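Local coordinates for protein major pepsin inhibitor 3 (Ascaris suum, PDB 1F32) that inhibits the aspartic protease pepsin, as a secreted, disulfide-bonded protein of the parasitic roundworm Ascaris suum, at residues K39-A42 and A43-E46; R94-T97 and A98-A102. All coordinates share one frame; numbering follows the deposited sequence.

Contact 1 of 2, residues K39-A42 and A43-E46; sequences KEFA and ARVE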
loop_
_atom_site.group_PDB
_atom_site.type_symbol
_atom_site.label_atom_id
_atom_site.label_comp_id
_atom_site.label_asym_id
_atom_site.label_seq_id
_atom_site.Cartn_x
_atom_site.Cartn_y
_atom_site.Cartn_z
ATOM N N LYS A 39 2.083 18.938 -4.738
ATOM C CA LYS A 39 3.160 19.341 -5.618
ATOM C C LYS A 39 4.434 19.611 -4.852
ATOM O O LYS A 39 5.503 19.160 -5.262
ATOM C CB LYS A 39 2.757 20.581 -6.407
ATOM C CG LYS A 39 1.657 20.316 -7.404
ATOM C CD LYS A 39 1.427 21.531 -8.270
ATOM C CE LYS A 39 0.165 21.355 -9.093
ATOM N NZ LYS A 39 0.191 20.072 -9.848
ATOM N N GLU A 40 4.319 20.332 -3.739
ATOM C CA GLU A 40 5.474 20.654 -2.907
ATOM C C GLU A 40 6.065 19.373 -2.332
ATOM O O GLU A 40 7.283 19.196 -2.307
ATOM C CB GLU A 40 5.074 21.580 -1.755
ATOM C CG GLU A 40 4.374 22.852 -2.191
ATOM C CD GLU A 40 4.117 23.794 -1.033
ATOM O OE1 GLU A 40 3.555 23.353 -0.004
ATOM O OE2 GLU A 40 4.471 24.983 -1.156
ATOM N N PHE A 41 5.199 18.484 -1.853
ATOM C CA PHE A 41 5.666 17.219 -1.288
ATOM C C PHE A 41 6.395 16.395 -2.333
ATOM O O PHE A 41 7.485 15.876 -2.089
ATOM C CB PHE A 41 4.492 16.404 -0.755
ATOM C CG PHE A 41 4.863 15.014 -0.347
ATOM C CD1 PHE A 41 5.953 14.787 0.498
ATOM C CD2 PHE A 41 4.110 13.924 -0.778
ATOM C CE1 PHE A 41 6.288 13.498 0.905
ATOM C CE2 PHE A 41 4.444 12.627 -0.369
ATOM C CZ PHE A 41 5.535 12.419 0.474
ATOM N N ALA A 42 5.787 16.263 -3.502
ATOM C CA ALA A 42 6.400 15.476 -4.561
ATOM C C ALA A 42 7.802 16.002 -4.883
ATOM O O ALA A 42 8.728 15.229 -5.119
ATOM C CB ALA A 42 5.527 15.501 -5.792
ATOM N N ALA A 43 7.950 17.317 -4.881
ATOM C CA ALA A 43 9.232 17.950 -5.171
ATOM C C ALA A 43 10.235 17.581 -4.093
ATOM O O ALA A 43 11.399 17.273 -4.375
ATOM C CB ALA A 43 9.063 19.457 -5.222
ATOM N N ARG A 44 9.765 17.628 -2.854
ATOM C CA ARG A 44 10.566 17.302 -1.689
ATOM C C ARG A 44 11.045 15.849 -1.765
ATOM O O ARG A 44 12.205 15.556 -1.470
ATOM C CB ARG A 44 9.715 17.541 -0.432
ATOM C CG ARG A 44 10.455 17.506 0.884
ATOM C CD ARG A 44 9.691 18.292 1.967
ATOM N NE ARG A 44 8.409 17.676 2.330
ATOM C CZ ARG A 44 7.218 18.243 2.156
ATOM N NH1 ARG A 44 7.113 19.455 1.614
ATOM N NH2 ARG A 44 6.117 17.600 2.531
ATOM N N VAL A 45 10.153 14.942 -2.166
ATOM C CA VAL A 45 10.494 13.522 -2.277
ATOM C C VAL A 45 11.564 13.301 -3.339
ATOM O O VAL A 45 12.520 12.539 -3.129
ATOM C CB VAL A 45 9.250 12.668 -2.642
ATOM C CG1 VAL A 45 9.656 11.216 -2.883
ATOM C CG2 VAL A 45 8.248 12.719 -1.510
ATOM N N GLU A 46 11.408 13.964 -4.482
ATOM C CA GLU A 46 12.374 13.813 -5.570
ATOM C C GLU A 46 13.728 14.372 -5.140
ATOM O O GLU A 46 14.762 13.777 -5.405
ATOM C CB GLU A 46 11.892 14.544 -6.826
ATOM C CG GLU A 46 12.351 13.927 -8.173
ATOM C CD GLU A 46 13.417 14.742 -8.930
ATOM O OE1 GLU A 46 14.630 14.580 -8.646
ATOM O OE2 GLU A 46 13.042 15.547 -9.823
#

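Contact 2 of 2, residues R94-T97 and A98-A102; sequences RDLT and AKDHA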
loop_
_atom_site.group_PDB
_atom_site.type_symbol
_atom_site.label_atom_id
_atom_site.label_comp_id
_atom_site.label_asym_id
_atom_site.label_seq_id
_atom_site.Cartn_x
_atom_site.Cartn_y
_atom_site.Cartn_z
ATOM N N ARG A 94 -11.888 -1.659 -3.491
ATOM C CA ARG A 94 -12.807 -1.297 -2.404
ATOM C C ARG A 94 -12.127 -1.322 -1.045
ATOM O O ARG A 94 -10.961 -1.697 -0.930
ATOM C CB ARG A 94 -13.983 -2.284 -2.363
ATOM C CG ARG A 94 -13.546 -3.737 -2.104
ATOM C CD ARG A 94 -14.714 -4.699 -2.266
ATOM N NE ARG A 94 -14.260 -6.067 -2.504
ATOM C CZ ARG A 94 -14.337 -7.037 -1.606
ATOM N NH1 ARG A 94 -14.856 -6.784 -0.415
ATOM N NH2 ARG A 94 -13.897 -8.255 -1.893
ATOM N N ASP A 95 -12.869 -0.907 -0.021
ATOM C CA ASP A 95 -12.370 -0.952 1.344
ATOM C C ASP A 95 -12.643 -2.404 1.763
ATOM O O ASP A 95 -13.650 -2.981 1.356
ATOM C CB ASP A 95 -13.159 0.000 2.257
ATOM C CG ASP A 95 -12.826 1.468 2.018
ATOM O OD1 ASP A 95 -11.814 1.769 1.349
ATOM O OD2 ASP A 95 -13.574 2.334 2.519
ATOM N N LEU A 96 -11.756 -3.014 2.545
ATOM C CA LEU A 96 -12.012 -4.390 2.955
ATOM C C LEU A 96 -13.200 -4.467 3.902
ATOM O O LEU A 96 -13.397 -3.591 4.742
ATOM C CB LEU A 96 -10.789 -5.012 3.646
ATOM C CG LEU A 96 -9.705 -5.639 2.760
ATOM C CD1 LEU A 96 -8.877 -4.546 2.097
ATOM C CD2 LEU A 96 -8.817 -6.533 3.614
ATOM N N THR A 97 -13.984 -5.526 3.753
ATOM C CA THR A 97 -15.148 -5.773 4.588
ATOM C C THR A 97 -14.699 -6.798 5.619
ATOM O O THR A 97 -13.603 -7.338 5.513
ATOM C CB THR A 97 -16.281 -6.394 3.773
ATOM O OG1 THR A 97 -15.804 -7.595 3.148
ATOM C CG2 THR A 97 -16.760 -5.431 2.705
ATOM N N ALA A 98 -15.540 -7.074 6.612
ATOM C CA ALA A 98 -15.187 -8.058 7.635
ATOM C C ALA A 98 -14.897 -9.414 6.992
ATOM O O ALA A 98 -13.985 -10.128 7.409
ATOM C CB ALA A 98 -16.326 -8.193 8.647
ATOM N N LYS A 99 -15.680 -9.779 5.981
ATOM C CA LYS A 99 -15.471 -11.054 5.300
ATOM C C LYS A 99 -14.090 -11.085 4.652
ATOM O O LYS A 99 -13.423 -12.126 4.657
ATOM C CB LYS A 99 -16.549 -11.294 4.239
ATOM C CG LYS A 99 -17.843 -11.886 4.792
ATOM C CD LYS A 99 -18.966 -11.854 3.754
ATOM C CE LYS A 99 -20.274 -12.386 4.342
ATOM N NZ LYS A 99 -21.455 -12.172 3.442
ATOM N N ASP A 100 -13.674 -9.951 4.084
ATOM C CA ASP A 100 -12.357 -9.854 3.445
ATOM C C ASP A 100 -11.252 -10.078 4.472
ATOM O O ASP A 100 -10.292 -10.799 4.209
ATOM C CB ASP A 100 -12.139 -8.478 2.794
ATOM C CG ASP A 100 -13.088 -8.209 1.633
ATOM O OD1 ASP A 100 -13.528 -9.170 0.949
ATOM O OD2 ASP A 100 -13.375 -7.017 1.396
ATOM N N HIS A 101 -11.377 -9.457 5.642
ATOM C CA HIS A 101 -10.368 -9.617 6.673
ATOM C C HIS A 101 -10.296 -11.078 7.092
ATOM O O HIS A 101 -9.224 -11.601 7.394
ATOM C CB HIS A 101 -10.694 -8.734 7.885
ATOM C CG HIS A 101 -10.393 -7.281 7.674
ATOM N ND1 HIS A 101 -11.377 -6.321 7.578
ATOM C CD2 HIS A 101 -9.215 -6.628 7.537
ATOM C CE1 HIS A 101 -10.818 -5.138 7.391
ATOM N NE2 HIS A 101 -9.508 -5.295 7.362
ATOM N N ALA A 102 -11.448 -11.737 7.105
ATOM C CA ALA A 102 -11.518 -13.140 7.477
ATOM C C ALA A 102 -10.739 -13.968 6.465
ATOM O O ALA A 102 -10.043 -14.910 6.832
ATOM C CB ALA A 102 -12.968 -13.596 7.535
#

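Contact 1 of 2, residues K39-A42 and A43-E46
Ala-43 lies one helical turn beyond Lys-39, in the middle of the alpha-helix 35-52, and its backbone N donates to Lys-39 O at 3.1 Å. This is the first of four successive i to i+4 bonds. The CB of Ala-43 lies against the carbonyl of Glu-40; alanine suits this exposed flank because its single methyl sits favourably in a helix and needs no partner.

Arg-44 follows, its N bonded to Glu-40 O. With CG anti to the backbone N (chi1 -169°) and a bend at chi3, the side chain turns back along the helix, and NH2 comes within 3.5 Å of CD1 of Phe-41. Ring and guanidinium planes stand 44° apart, so the two do not stack flat; instead, CA of Phe-41 lies over one face of the guanidinium. The long arginine can pass this backbone and still reach the end of helix 57-60, where NE bonds to Thr-60 O and NH2 to Lys-61 O just beyond it. These two bonds fix the rotation of its end and tie helix 35-52 to that end of helix 57-60.

Val-45 is buried, as is Phe-41, on the helix side facing strand 13-16. The ring meets Cys-13 and Val-15 there, while Val-45 touches Thr-14; apolar residues suit this inner face. Between the two buried side chains the touch is a CH-pi contact: Val-45 CG2 sits over one face of the Phe-41 ring, 3.6 Å from its centroid and 27° off the normal.

Glu-46 closes the series, its N donating to Ala-42 O at 3.0 Å, while its OE1 is hydrogen-bonded to Asn-50 ND2, one turn further on.

Contact 2 of 2, residues R94-T97 and A98-A102
A capping box opens helix 98-116 where the chain leaves the edge strand 91-95, with Thr-97 as the N-cap and Asp-100 as its partner three residues on. Thr-97 OG1 accepts a weak hydrogen bond from Asp-100 N, 3.3 Å away. In return, Thr-97 N donates to Asp-100 OD2, although the position of that oxygen is somewhat uncertain. Threonine suits the N-cap because its short hydroxyl can receive an amide N-H of the first turn; here chi1 of 56° sets OG1 between the backbone N and the carbonyl carbon, facing that turn. Aspartate suits its place because a carboxylate on one short carbon link reaches back to the N-cap amide, and the positive end of the helix dipole would probably stabilise its negative charge.

The same carboxylate forms a salt bridge with Arg-94, which extends from the end of the strand to meet it from the opposite direction. Arg-94 NH2 bonds to Asp-100 OD1 at 3.0 Å on the syn side, 30° out of the carboxylate plane. Guanidinium and carboxylate are turned 59° against each other, so they do not pair flat.

Leu-96 adds the apolar part of the contact. Its CG packs 3.7 Å from Asp-100 CB, and its CB lies over one face of the His-101 imidazole, a CH-pi contact 4.1 Å from the centroid. The ring is further held by NE2, bonded to Asn-84 OD1 in the turn before strand 85-88.

The backbone bond from His-101 N to Thr-97 O, 3.1 Å long, begins the regular helical pattern. Reciprocal bonds between an N-cap threonine and the third residue of the helix are the signature of a capping box.

How the contacts relate
Contact 1 precedes contact 2 along the chain, and the two lie on opposite sides of its centre, with their own centres 33 Å apart and their nearest atoms about 20 Å apart. They share no helix or sheet. Contact 1 sits within helix 35-52, which packs on the three-stranded antiparallel sheet 13-29; contact 2 joins strand 91-95, an outermost strand of the five-stranded antiparallel sheet, to helix 98-116. Each half of the molecule thus pairs an antiparallel sheet with a helix that follows its last strand. One contact lies in mid-helix and the other at a helix start, so each is a local feature of its own half, and neither touches the other.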